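Local coordinates for bacterial leucyl aminopeptidase (Legionella pneumophila, PDB 6ESL), which probably removes N-terminal amino acids, leucine among them, from peptides as a secreted, zinc-dependent M28-family aminopeptidase linked to nutrient acquisition in infected amoebas, at residues H318-P323 with M376-K381; S309-K314 with I388-E393; T286-D291 with H357-H362; A279-D284 with V384-E389. All blocks are in the same frame, centred on the assembly; numbering follows the deposited sequence.

Three contacts use the C-terminal helix 373-391. Interaction 4 is its buried seat on the central strand 277-282, wholly apolar, the strand running on to a zinc ligand. Interaction 2, also buried, its centre about 7 Å from the centre of interaction 4, packs the end of that helix against helix 306-320. Interaction 1 joins the same two helices nearer the surface, where helix 306-320 runs out; a probable hydrogen bond between Tyr319 and Glu389 links it to interactions 2 and 4. Interaction 3 stands apart, a partly exposed stack between two loops beyond the strand ends that carry the zinc site. Methyl packing on an amide or ring recurs in the helix contacts; ring-on-amide stacking distinguishes the loops.

Interaction 1 of 4, residues H318-P323 with M376-K381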
loop_
_atom_site.group_PDB
_atom_site.type_symbol
_atom_site.label_atom_id
_atom_site.label_comp_id
_atom_site.label_asym_id
_atom_site.label_seq_id
_atom_site.Cartn_x
_atom_site.Cartn_y
_atom_site.Cartn_z
ATOM N N HIS B 318 -8.467 9.962 -10.987
ATOM C CA HIS B 318 -8.316 10.555 -12.306
ATOM C C HIS B 318 -9.502 10.359 -13.225
ATOM O O HIS B 318 -9.943 11.305 -13.920
ATOM C CB HIS B 318 -7.062 10.011 -13.038
ATOM C CG HIS B 318 -6.610 10.882 -14.179
ATOM N ND1 HIS B 318 -5.462 11.638 -14.109
ATOM C CD2 HIS B 318 -7.175 11.168 -15.382
ATOM C CE1 HIS B 318 -5.316 12.324 -15.223
ATOM N NE2 HIS B 318 -6.324 12.034 -16.029
ATOM N N TYR B 319 -10.044 9.148 -13.280
ATOM C CA TYR B 319 -11.102 8.877 -14.282
ATOM C C TYR B 319 -12.485 8.786 -13.721
ATOM O O TYR B 319 -13.380 8.962 -14.454
ATOM C CB TYR B 319 -10.827 7.561 -15.027
ATOM C CG TYR B 319 -9.648 7.602 -15.967
ATOM C CD1 TYR B 319 -9.667 8.450 -17.129
ATOM C CD2 TYR B 319 -8.519 6.807 -15.750
ATOM C CE1 TYR B 319 -8.582 8.471 -17.999
ATOM C CE2 TYR B 319 -7.460 6.825 -16.670
ATOM C CZ TYR B 319 -7.509 7.656 -17.777
ATOM O OH TYR B 319 -6.446 7.653 -18.663
ATOM N N ILE B 320 -12.663 8.430 -12.455
ATOM C CA ILE B 320 -14.011 8.226 -11.908
ATOM C C ILE B 320 -14.473 9.449 -11.086
ATOM O O ILE B 320 -15.684 9.710 -10.966
ATOM C CB ILE B 320 -14.094 6.920 -11.059
ATOM C CG1 ILE B 320 -13.418 5.704 -11.755
ATOM C CG2 ILE B 320 -15.502 6.591 -10.699
ATOM C CD1 ILE B 320 -14.012 5.450 -13.113
ATOM N N HIS B 321 -13.521 10.144 -10.464
ATOM C CA HIS B 321 -13.819 11.377 -9.730
ATOM C C HIS B 321 -14.751 11.140 -8.543
ATOM O O HIS B 321 -15.642 11.910 -8.323
ATOM C CB HIS B 321 -14.356 12.483 -10.688
ATOM C CG HIS B 321 -13.395 12.819 -11.776
ATOM N ND1 HIS B 321 -13.681 12.640 -13.113
ATOM C CD2 HIS B 321 -12.129 13.304 -11.716
ATOM C CE1 HIS B 321 -12.635 13.012 -13.836
ATOM N NE2 HIS B 321 -11.676 13.402 -13.008
ATOM N N VAL B 322 -14.427 10.099 -7.746
ATOM C CA VAL B 322 -15.030 9.894 -6.455
ATOM C C VAL B 322 -13.902 9.665 -5.422
ATOM O O VAL B 322 -12.758 9.386 -5.789
ATOM C CB VAL B 322 -15.999 8.711 -6.501
ATOM C CG1 VAL B 322 -17.154 9.012 -7.496
ATOM C CG2 VAL B 322 -15.270 7.412 -6.794
ATOM N N PRO B 323 -14.205 9.809 -4.116
ATOM C CA PRO B 323 -13.174 9.514 -3.110
ATOM C C PRO B 323 -12.765 7.990 -3.126
ATOM O O PRO B 323 -13.503 7.105 -3.578
ATOM C CB PRO B 323 -13.857 9.903 -1.788
ATOM C CG PRO B 323 -15.006 10.894 -2.187
ATOM C CD PRO B 323 -15.470 10.281 -3.513
ATOM N N MET B 376 -22.364 0.695 -9.659
ATOM C CA MET B 376 -22.033 -0.407 -10.558
ATOM C C MET B 376 -21.413 0.092 -11.818
ATOM O O MET B 376 -20.527 -0.496 -12.353
ATOM C CB MET B 376 -23.256 -1.256 -10.873
ATOM C CG MET B 376 -23.756 -2.059 -9.703
ATOM S SD MET B 376 -25.000 -3.316 -10.001
ATOM C CE MET B 376 -26.461 -2.348 -10.285
ATOM N N THR B 377 -21.928 1.199 -12.300
ATOM C CA THR B 377 -21.386 1.857 -13.523
ATOM C C THR B 377 -19.943 2.363 -13.295
ATOM O O THR B 377 -19.047 2.219 -14.130
ATOM C CB THR B 377 -22.332 3.016 -13.981
ATOM O OG1 THR B 377 -23.624 2.475 -14.236
ATOM C CG2 THR B 377 -21.857 3.661 -15.159
ATOM N N ASN B 378 -19.698 2.920 -12.119
ATOM C CA ASN B 378 -18.361 3.386 -11.747
ATOM C C ASN B 378 -17.324 2.260 -11.725
ATOM O O ASN B 378 -16.199 2.437 -12.197
ATOM C CB ASN B 378 -18.405 4.149 -10.393
ATOM C CG ASN B 378 -18.933 5.582 -10.526
ATOM O OD1 ASN B 378 -19.260 6.264 -9.483
ATOM N ND2 ASN B 378 -19.058 6.072 -11.777
ATOM N N PHE B 379 -17.710 1.127 -11.209
ATOM C CA PHE B 379 -16.853 -0.053 -11.258
ATOM C C PHE B 379 -16.603 -0.581 -12.659
ATOM O O PHE B 379 -15.427 -0.895 -12.999
ATOM C CB PHE B 379 -17.360 -1.158 -10.299
ATOM C CG PHE B 379 -17.100 -0.843 -8.867
ATOM C CD1 PHE B 379 -15.875 -1.143 -8.265
ATOM C CD2 PHE B 379 -18.051 -0.235 -8.130
ATOM C CE1 PHE B 379 -15.681 -0.885 -6.876
ATOM C CE2 PHE B 379 -17.813 0.188 -6.793
ATOM C CZ PHE B 379 -16.629 -0.147 -6.185
ATOM N N SER B 380 -17.643 -0.490 -13.517
ATOM C CA SER B 380 -17.494 -0.886 -14.898
ATOM C C SER B 380 -16.498 0.038 -15.577
ATOM O O SER B 380 -15.607 -0.399 -16.364
ATOM C CB SER B 380 -18.877 -0.923 -15.563
ATOM O OG SER B 380 -18.792 -1.547 -16.814
ATOM N N LYS B 381 -16.587 1.344 -15.265
ATOM C CA LYS B 381 -15.655 2.315 -15.800
ATOM C C LYS B 381 -14.259 2.024 -15.362
ATOM O O LYS B 381 -13.323 2.197 -16.114
ATOM C CB LYS B 381 -16.041 3.732 -15.360
ATOM C CG LYS B 381 -17.282 4.237 -16.113
ATOM C CD LYS B 381 -17.708 5.612 -15.728
ATOM C CE LYS B 381 -19.018 5.859 -16.415
ATOM N NZ LYS B 381 -19.535 7.225 -16.314
#
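One face of the Asn378 amide is covered by Ile320, whose CG2 methyl stands almost straight above the amide carbon, CG2 to CG 3.6 Å. Val322 comes to the same side of the amide, but obliquely at its oxygen end, CG1 to OD1 4.0 Å. The two branches of Ile320 divide the work: chi1 of -46°, measured to CG1, leaves CG2 anti to the backbone N and over the amide, while CD1 presses on the base of Lys381, 3.5 Å from its CB, a tight fit. Beyond CB the lysine chain runs extended and carries its amine away. His321, with positive phi, turns the chain out of helix 306-320 and delivers Val322 beside Ile320. Met297 of strand 297-300 packs on Ile320, Val322 and Asn378 alike, joining both segments to the sheet. Methyl groups meeting an amide face and an aliphatic stem make no directional bond across the contact, which therefore rests on shape and burial of carbon.

Interaction 2 of 4, residues S309-K314 with I388-E393; sequences SNYLAK and IELASE
With CG anti to the backbone N (chi1 -174°), the Tyr311 ring reaches straight out from helix 306-320 to Glu389 and Leu390 on the last turns of helix 373-391. Glu389 bends at chi2 (-77°), folding its carboxylate away from the line of the tyrosine. The phenol oxygen therefore meets the carbon stem, Tyr311 OH lying 3.1 Å from Glu389 CB at the ring's edge. Ring and carboxylate planes stand 76° apart, and the two groups do not bond to each other: Tyr311 OH pairs with Glu114 O, while the carboxylate is held by Tyr319 OH and the backbone N atoms of Lys116 and His117. Three bonds thus grip a buried acid. Leu390 runs alongside the ring, pointing back toward helix 306-320, its CD2 methyl 3.7 Å from Tyr311 CE2. At the end of the helix Ser392 OG donates to Ile388 O at 2.6 Å and so ties Ser392 back onto the final turn. Tyr113 meets the Tyr311 ring and also touches Leu390, so the segment leading to helix 118-125 lines the cleft between the two helices. Elsewhere helix 306-320 rests Leu312 on strand 346-350, Ala313 on strand 324-327, and reaches the second subunit, where Lys314 forms a salt bridge with Asp325 of that chain.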
loop_
_atom_site.group_PDB
_atom_site.type_symbol
_atom_site.label_atom_id
_atom_site.label_comp_id
_atom_site.label_asym_id
_atom_site.label_seq_id
_atom_site.Cartn_x
_atom_site.Cartn_y
_atom_site.Cartn_z
ATOM N N SER B 309 -2.536 -1.732 -6.441
ATOM C CA SER B 309 -3.599 -1.160 -5.590
ATOM C C SER B 309 -3.534 0.346 -5.571
ATOM O O SER B 309 -4.554 1.064 -5.820
ATOM C CB SER B 309 -3.577 -1.711 -4.179
ATOM O OG SER B 309 -3.671 -3.130 -4.145
ATOM N N ASN B 310 -2.333 0.854 -5.392
ATOM C CA ASN B 310 -2.113 2.322 -5.537
ATOM C C ASN B 310 -2.479 2.846 -6.904
ATOM O O ASN B 310 -3.070 3.911 -7.011
ATOM C CB ASN B 310 -0.646 2.714 -5.251
ATOM C CG ASN B 310 -0.236 2.531 -3.771
ATOM O OD1 ASN B 310 -1.085 2.515 -2.862
ATOM N ND2 ASN B 310 1.115 2.506 -3.527
ATOM N N TYR B 311 -2.152 2.103 -7.943
ATOM C CA TYR B 311 -2.555 2.487 -9.273
ATOM C C TYR B 311 -4.121 2.554 -9.442
ATOM O O TYR B 311 -4.655 3.487 -10.026
ATOM C CB TYR B 311 -1.962 1.529 -10.321
ATOM C CG TYR B 311 -2.213 1.945 -11.703
ATOM C CD1 TYR B 311 -1.718 3.156 -12.190
ATOM C CD2 TYR B 311 -2.901 1.108 -12.593
ATOM C CE1 TYR B 311 -1.941 3.525 -13.526
ATOM C CE2 TYR B 311 -3.170 1.474 -13.882
ATOM C CZ TYR B 311 -2.672 2.655 -14.373
ATOM O OH TYR B 311 -2.914 3.017 -15.674
ATOM N N LEU B 312 -4.815 1.570 -8.896
ATOM C CA LEU B 312 -6.276 1.676 -8.877
ATOM C C LEU B 312 -6.756 2.958 -8.199
ATOM O O LEU B 312 -7.648 3.561 -8.650
ATOM C CB LEU B 312 -6.951 0.494 -8.131
ATOM C CG LEU B 312 -6.973 -0.856 -8.731
ATOM C CD1 LEU B 312 -8.003 -1.644 -7.876
ATOM C CD2 LEU B 312 -7.340 -0.906 -10.177
ATOM N N ALA B 313 -6.165 3.323 -7.080
ATOM C CA ALA B 313 -6.544 4.574 -6.398
ATOM C C ALA B 313 -6.418 5.753 -7.345
ATOM O O ALA B 313 -7.329 6.564 -7.436
ATOM C CB ALA B 313 -5.707 4.758 -5.108
ATOM N N LYS B 314 -5.330 5.818 -8.090
ATOM C CA LYS B 314 -5.124 6.873 -9.091
ATOM C C LYS B 314 -6.109 6.835 -10.241
ATOM O O LYS B 314 -6.631 7.857 -10.639
ATOM C CB LYS B 314 -3.714 6.778 -9.678
ATOM C CG LYS B 314 -2.684 7.413 -8.762
ATOM C CD LYS B 314 -1.262 7.002 -9.122
ATOM C CE LYS B 314 -0.716 7.859 -10.274
ATOM N NZ LYS B 314 0.600 7.224 -10.579
ATOM N N ILE B 388 -7.716 -0.628 -20.703
ATOM C CA ILE B 388 -7.139 0.193 -21.773
ATOM C C ILE B 388 -5.768 0.726 -21.361
ATOM O O ILE B 388 -4.831 0.624 -22.136
ATOM C CB ILE B 388 -8.115 1.301 -22.232
ATOM C CG1 ILE B 388 -9.327 0.700 -22.949
ATOM C CG2 ILE B 388 -7.405 2.323 -23.099
ATOM C CD1 ILE B 388 -10.481 1.646 -23.109
ATOM N N GLU B 389 -5.600 1.256 -20.153
ATOM C CA GLU B 389 -4.283 1.739 -19.761
ATOM C C GLU B 389 -3.215 0.658 -19.783
ATOM O O GLU B 389 -2.133 0.894 -20.308
ATOM C CB GLU B 389 -4.256 2.366 -18.345
ATOM C CG GLU B 389 -4.901 3.748 -18.301
ATOM C CD GLU B 389 -3.987 4.863 -18.873
ATOM O OE1 GLU B 389 -2.751 4.590 -19.029
ATOM O OE2 GLU B 389 -4.536 5.983 -19.183
ATOM N N LEU B 390 -3.500 -0.510 -19.186
ATOM C CA LEU B 390 -2.437 -1.484 -18.998
ATOM C C LEU B 390 -2.177 -2.333 -20.270
ATOM O O LEU B 390 -1.048 -2.773 -20.513
ATOM C CB LEU B 390 -2.735 -2.359 -17.795
ATOM C CG LEU B 390 -2.786 -1.582 -16.448
ATOM C CD1 LEU B 390 -3.103 -2.510 -15.314
ATOM C CD2 LEU B 390 -1.498 -0.858 -16.161
ATOM N N ALA B 391 -3.211 -2.548 -21.066
ATOM C CA ALA B 391 -3.102 -3.377 -22.271
ATOM C C ALA B 391 -2.507 -2.584 -23.420
ATOM O O ALA B 391 -2.071 -3.189 -24.402
ATOM C CB ALA B 391 -4.452 -3.963 -22.662
ATOM N N SER B 392 -2.487 -1.250 -23.302
ATOM C CA SER B 392 -1.885 -0.378 -24.319
ATOM C C SER B 392 -0.426 -0.122 -24.058
ATOM O O SER B 392 0.167 0.570 -24.838
ATOM C CB SER B 392 -2.620 0.966 -24.405
ATOM O OG SER B 392 -3.994 0.787 -24.624
ATOM N N GLU B 393 0.146 -0.640 -22.978
ATOM C CA GLU B 393 1.605 -0.512 -22.675
ATOM C C GLU B 393 2.376 -1.850 -22.675
ATOM O O GLU B 393 3.600 -1.851 -22.470
ATOM C CB GLU B 393 1.843 0.156 -21.310
ATOM C CG GLU B 393 1.347 1.579 -21.212
ATOM C CD GLU B 393 2.050 2.540 -22.144
ATOM O OE1 GLU B 393 1.485 2.831 -23.225
ATOM O OE2 GLU B 393 3.156 3.013 -21.770
ATOM O OXT GLU B 393 1.815 -2.939 -22.853
#

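Interaction 3 of 4, residues T286-D291 with H357-H362; sequences TGYRND and HNPYIH
Tyr288 and Asn358 stack flat on each other, the ring and amide planes only 8° apart, although the directions in which the two side chains extend are roughly perpendicular. Tyr288 leaves with CG anti to its own backbone N (chi1 177°), and Asn358 does likewise. Asn358 CB lies over one ring face in a CH-pi contact, 3.8 Å from the centroid of the Tyr288 ring, and the amide carbon follows across it, Asn358 CG 3.7 Å from Tyr288 CD1. At the phenol end Pro359 CD approaches Tyr288 OH obliquely, at 3.7 Å. Asn358 OD1 accepts from Tyr360 N at 2.7 Å, a nearly straight N-H (166°) that arrives well above the carbonyl plane. This Asx turn probably helps keep the amide parallel to the ring. The two loops follow strands 277-282 and 346-350, neighbours in the sheet; Glu351 accepts from Gly287 N and Tyr288 N, and Arg289 forms a salt bridge with Glu374 near the start of helix 373-391.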
loop_
_atom_site.group_PDB
_atom_site.type_symbol
_atom_site.label_atom_id
_atom_site.label_comp_id
_atom_site.label_asym_id
_atom_site.label_seq_id
_atom_site.Cartn_x
_atom_site.Cartn_y
_atom_site.Cartn_z
ATOM N N THR B 286 -20.037 -4.598 -6.439
ATOM C CA THR B 286 -19.877 -3.286 -7.097
ATOM C C THR B 286 -21.112 -2.383 -7.012
ATOM O O THR B 286 -21.153 -1.293 -7.617
ATOM C CB THR B 286 -19.562 -3.483 -8.595
ATOM O OG1 THR B 286 -20.665 -4.058 -9.268
ATOM C CG2 THR B 286 -18.273 -4.258 -8.814
ATOM N N GLY B 287 -22.113 -2.799 -6.244
ATOM C CA GLY B 287 -23.379 -2.071 -6.246
ATOM C C GLY B 287 -23.980 -1.502 -4.988
ATOM O O GLY B 287 -24.863 -0.678 -5.067
ATOM N N TYR B 288 -23.560 -1.968 -3.825
ATOM C CA TYR B 288 -24.161 -1.497 -2.592
ATOM C C TYR B 288 -23.406 -0.386 -2.055
ATOM O O TYR B 288 -22.138 -0.440 -1.942
ATOM C CB TYR B 288 -24.259 -2.658 -1.572
ATOM C CG TYR B 288 -24.816 -2.205 -0.205
ATOM C CD1 TYR B 288 -26.216 -2.184 0.058
ATOM C CD2 TYR B 288 -23.945 -1.852 0.818
ATOM C CE1 TYR B 288 -26.687 -1.791 1.322
ATOM C CE2 TYR B 288 -24.418 -1.464 2.052
ATOM C CZ TYR B 288 -25.797 -1.436 2.265
ATOM O OH TYR B 288 -26.204 -0.994 3.486
ATOM N N ARG B 289 -24.124 0.698 -1.690
ATOM C CA ARG B 289 -23.538 1.843 -1.058
ATOM C C ARG B 289 -24.019 1.906 0.355
ATOM O O ARG B 289 -25.197 1.715 0.638
ATOM C CB ARG B 289 -23.914 3.162 -1.788
ATOM C CG ARG B 289 -23.061 3.467 -3.014
ATOM C CD ARG B 289 -23.480 4.799 -3.613
ATOM N NE ARG B 289 -22.679 5.092 -4.787
ATOM C CZ ARG B 289 -22.854 6.160 -5.541
ATOM N NH1 ARG B 289 -23.793 7.049 -5.195
ATOM N NH2 ARG B 289 -22.056 6.361 -6.583
ATOM N N ASN B 290 -23.091 2.124 1.269
ATOM C CA ASN B 290 -23.527 2.256 2.624
ATOM C C ASN B 290 -24.451 3.464 2.836
ATOM O O ASN B 290 -25.306 3.502 3.724
ATOM C CB ASN B 290 -22.264 2.437 3.444
ATOM C CG ASN B 290 -22.493 2.032 4.808
ATOM O OD1 ASN B 290 -22.840 0.823 5.019
ATOM N ND2 ASN B 290 -22.396 2.986 5.725
ATOM N N ASP B 291 -24.129 4.526 2.109
ATOM C CA ASP B 291 -24.889 5.798 2.112
ATOM C C ASP B 291 -25.037 6.111 0.623
ATOM O O ASP B 291 -24.042 6.323 -0.058
ATOM C CB ASP B 291 -24.050 6.780 2.882
ATOM C CG ASP B 291 -24.575 8.202 2.849
ATOM O OD1 ASP B 291 -25.616 8.508 2.212
ATOM O OD2 ASP B 291 -23.882 9.020 3.502
ATOM N N HIS B 357 -19.858 -3.429 4.953
ATOM C CA HIS B 357 -20.305 -4.265 3.834
ATOM C C HIS B 357 -21.810 -4.558 3.869
ATOM O O HIS B 357 -22.432 -4.531 4.935
ATOM C CB HIS B 357 -19.517 -5.577 3.800
ATOM C CG HIS B 357 -19.923 -6.553 4.860
ATOM N ND1 HIS B 357 -20.907 -7.498 4.665
ATOM C CD2 HIS B 357 -19.477 -6.730 6.126
ATOM C CE1 HIS B 357 -21.050 -8.216 5.765
ATOM N NE2 HIS B 357 -20.194 -7.770 6.667
ATOM N N ASN B 358 -22.383 -4.856 2.701
ATOM C CA ASN B 358 -23.822 -5.099 2.585
ATOM C C ASN B 358 -24.256 -6.195 3.546
ATOM O O ASN B 358 -23.613 -7.240 3.647
ATOM C CB ASN B 358 -24.189 -5.479 1.150
ATOM C CG ASN B 358 -25.671 -5.741 0.977
ATOM O OD1 ASN B 358 -26.446 -5.642 1.929
ATOM N ND2 ASN B 358 -26.075 -6.077 -0.242
ATOM N N PRO B 359 -25.364 -5.943 4.256
ATOM C CA PRO B 359 -25.876 -6.830 5.305
ATOM C C PRO B 359 -26.774 -7.924 4.735
ATOM O O PRO B 359 -27.191 -8.821 5.470
ATOM C CB PRO B 359 -26.693 -5.886 6.188
ATOM C CG PRO B 359 -27.127 -4.798 5.266
ATOM C CD PRO B 359 -25.996 -4.613 4.295
ATOM N N TYR B 360 -27.067 -7.846 3.441
ATOM C CA TYR B 360 -27.909 -8.829 2.797
ATOM C C TYR B 360 -27.186 -9.899 2.032
ATOM O O TYR B 360 -27.755 -10.821 1.571
ATOM C CB TYR B 360 -28.929 -8.155 1.913
ATOM C CG TYR B 360 -29.631 -7.044 2.601
ATOM C CD1 TYR B 360 -30.477 -7.289 3.643
ATOM C CD2 TYR B 360 -29.417 -5.744 2.224
ATOM C CE1 TYR B 360 -31.125 -6.270 4.278
ATOM C CE2 TYR B 360 -30.050 -4.712 2.850
ATOM C CZ TYR B 360 -30.908 -4.981 3.874
ATOM O OH TYR B 360 -31.532 -3.973 4.490
ATOM N N ILE B 361 -25.890 -9.823 2.024
ATOM C CA ILE B 361 -25.050 -10.780 1.358
ATOM C C ILE B 361 -25.288 -12.203 1.929
ATOM O O ILE B 361 -25.522 -12.373 3.102
ATOM C CB ILE B 361 -23.605 -10.319 1.585
ATOM C CG1 ILE B 361 -23.257 -10.288 3.052
ATOM C CG2 ILE B 361 -23.236 -9.026 0.908
ATOM C CD1 ILE B 361 -21.778 -10.046 3.199
ATOM N N HIS B 362 -25.249 -13.183 1.043
ATOM C CA HIS B 362 -25.458 -14.602 1.360
ATOM C C HIS B 362 -26.842 -14.922 1.901
ATOM O O HIS B 362 -26.994 -15.792 2.686
ATOM C CB HIS B 362 -24.369 -15.210 2.284
ATOM C CG HIS B 362 -22.987 -15.054 1.781
ATOM N ND1 HIS B 362 -21.897 -15.076 2.604
ATOM C CD2 HIS B 362 -22.513 -14.891 0.538
ATOM C CE1 HIS B 362 -20.811 -14.930 1.891
ATOM N NE2 HIS B 362 -21.157 -14.814 0.632
#

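Interaction 4 of 4, residues A279-D284 with V384-E389. With ZN (zinc ion), chain F.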
loop_
_atom_site.group_PDB
_atom_site.type_symbol
_atom_site.label_atom_id
_atom_site.label_comp_id
_atom_site.label_asym_id
_atom_site.label_seq_id
_atom_site.Cartn_x
_atom_site.Cartn_y
_atom_site.Cartn_z
ATOM N N ALA B 279 -1.019 -8.362 -14.819
ATOM C CA ALA B 279 -1.823 -7.755 -13.751
ATOM C C ALA B 279 -3.284 -8.240 -13.783
ATOM O O ALA B 279 -3.883 -8.426 -14.875
ATOM C CB ALA B 279 -1.761 -6.241 -13.830
ATOM N N VAL B 280 -3.844 -8.365 -12.571
ATOM C CA VAL B 280 -5.195 -8.872 -12.364
ATOM C C VAL B 280 -6.019 -7.884 -11.501
ATOM O O VAL B 280 -5.504 -7.357 -10.486
ATOM C CB VAL B 280 -5.106 -10.228 -11.645
ATOM C CG1 VAL B 280 -6.457 -10.806 -11.458
ATOM C CG2 VAL B 280 -4.251 -11.162 -12.475
ATOM N N VAL B 281 -7.283 -7.646 -11.861
ATOM C CA VAL B 281 -8.198 -6.987 -10.964
ATOM C C VAL B 281 -9.399 -7.916 -10.735
ATOM O O VAL B 281 -9.797 -8.714 -11.656
ATOM C CB VAL B 281 -8.619 -5.577 -11.474
ATOM C CG1 VAL B 281 -9.290 -5.642 -12.821
ATOM C CG2 VAL B 281 -9.490 -4.799 -10.498
ATOM N N GLN B 282 -9.952 -7.836 -9.541
ATOM C CA GLN B 282 -11.135 -8.566 -9.162
ATOM C C GLN B 282 -12.271 -7.603 -8.814
ATOM O O GLN B 282 -12.111 -6.676 -7.984
ATOM C CB GLN B 282 -10.811 -9.477 -7.984
ATOM C CG GLN B 282 -11.968 -10.201 -7.291
ATOM C CD GLN B 282 -12.593 -11.278 -8.140
ATOM O OE1 GLN B 282 -12.162 -11.529 -9.279
ATOM N NE2 GLN B 282 -13.563 -12.000 -7.548
ATOM N N PHE B 283 -13.424 -7.880 -9.406
ATOM C CA PHE B 283 -14.695 -7.172 -9.078
ATOM C C PHE B 283 -15.654 -8.086 -8.350
ATOM O O PHE B 283 -16.287 -9.009 -8.986
ATOM C CB PHE B 283 -15.297 -6.569 -10.334
ATOM C CG PHE B 283 -14.475 -5.484 -10.922
ATOM C CD1 PHE B 283 -14.624 -4.151 -10.488
ATOM C CD2 PHE B 283 -13.537 -5.744 -11.860
ATOM C CE1 PHE B 283 -13.819 -3.134 -10.997
ATOM C CE2 PHE B 283 -12.784 -4.747 -12.408
ATOM C CZ PHE B 283 -12.886 -3.444 -11.907
ATOM N N ASP B 284 -15.661 -7.902 -7.035
ATOM C CA ASP B 284 -16.541 -8.608 -6.147
ATOM C C ASP B 284 -17.297 -7.564 -5.342
ATOM O O ASP B 284 -16.770 -6.957 -4.409
ATOM C CB ASP B 284 -15.746 -9.514 -5.208
ATOM C CG ASP B 284 -16.634 -10.289 -4.255
ATOM O OD1 ASP B 284 -17.870 -10.124 -4.325
ATOM O OD2 ASP B 284 -16.096 -11.063 -3.434
ATOM N N VAL B 384 -12.861 -0.836 -17.454
ATOM C CA VAL B 384 -12.515 -0.302 -18.802
ATOM C C VAL B 384 -11.202 0.476 -18.768
ATOM O O VAL B 384 -10.314 0.276 -19.611
ATOM C CB VAL B 384 -13.632 0.561 -19.435
ATOM C CG1 VAL B 384 -13.182 1.302 -20.717
ATOM C CG2 VAL B 384 -14.780 -0.320 -19.783
ATOM N N ALA B 385 -11.050 1.324 -17.755
ATOM C CA ALA B 385 -9.844 2.162 -17.681
ATOM C C ALA B 385 -8.595 1.319 -17.386
ATOM O O ALA B 385 -7.541 1.550 -17.984
ATOM C CB ALA B 385 -10.031 3.245 -16.646
ATOM N N PHE B 386 -8.688 0.366 -16.463
ATOM C CA PHE B 386 -7.647 -0.567 -16.173
ATOM C C PHE B 386 -7.216 -1.369 -17.419
ATOM O O PHE B 386 -6.047 -1.465 -17.740
ATOM C CB PHE B 386 -8.205 -1.541 -15.083
ATOM C CG PHE B 386 -7.244 -2.535 -14.537
ATOM C CD1 PHE B 386 -6.459 -2.200 -13.417
ATOM C CD2 PHE B 386 -7.159 -3.829 -15.043
ATOM C CE1 PHE B 386 -5.567 -3.136 -12.852
ATOM C CE2 PHE B 386 -6.269 -4.764 -14.481
ATOM C CZ PHE B 386 -5.470 -4.401 -13.397
ATOM N N ALA B 387 -8.193 -1.878 -18.160
ATOM C CA ALA B 387 -7.884 -2.638 -19.382
ATOM C C ALA B 387 -7.133 -1.767 -20.381
ATOM O O ALA B 387 -6.003 -2.119 -20.812
ATOM C CB ALA B 387 -9.158 -3.163 -20.028
ATOM N N ILE B 388 -7.716 -0.628 -20.703
ATOM C CA ILE B 388 -7.139 0.193 -21.773
ATOM C C ILE B 388 -5.768 0.726 -21.361
ATOM O O ILE B 388 -4.831 0.624 -22.136
ATOM C CB ILE B 388 -8.115 1.301 -22.232
ATOM C CG1 ILE B 388 -9.327 0.700 -22.949
ATOM C CG2 ILE B 388 -7.405 2.323 -23.099
ATOM C CD1 ILE B 388 -10.481 1.646 -23.109
ATOM N N GLU B 389 -5.600 1.256 -20.153
ATOM C CA GLU B 389 -4.283 1.739 -19.761
ATOM C C GLU B 389 -3.215 0.658 -19.783
ATOM O O GLU B 389 -2.133 0.894 -20.308
ATOM C CB GLU B 389 -4.256 2.366 -18.345
ATOM C CG GLU B 389 -4.901 3.748 -18.301
ATOM C CD GLU B 389 -3.987 4.863 -18.873
ATOM O OE1 GLU B 389 -2.751 4.590 -19.029
ATOM O OE2 GLU B 389 -4.536 5.983 -19.183
HETATM ZN ZN ZN F . -18.285 -12.355 -3.611
HETATM O O HOH W 1 -18.082 -11.149 -1.795
#
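Val281 reaches out from the strand as Phe386 reaches in from the helix, side by side. The methyl CG1 of Val281 sits over one face of the Phe386 ring in a CH-pi contact, 3.8 Å from the ring centroid and 24° off its normal. It is placed there by chi1 of 59°, which sets CG1 between the backbone N and the carbonyl carbon and aims it at the rim atoms CE2 and CD2. The ring stretches from helix to strand because its CG is anti to the backbone N. Its far end, CZ, approaches Ala279 CB obliquely at 4.2 Å and also nears the carbonyl carbon of Val280. Leu308 and Leu312 of helix 306-320 close in on the same phenylalanine. Strand 279-282 and helix 384-389 run nearly antiparallel, at 173°, their axes approaching to 10.3 Å. Past the strand the chain reaches Asp284, which chelates the zinc ion through both oxygens, OD1 at 2.4 Å and OD2 at 2.5 Å; a water completes the set with His209 and Asp222, and OD2 is also hydrogen-bonded to Ser334 OG. Asp222 serves a second zinc ion together with Glu257. A helix packed on the central strands of a mixed sheet, with metal ligands just beyond a strand end, is the alpha/beta plan of M28 zinc peptidases and their cocatalytic two-zinc site.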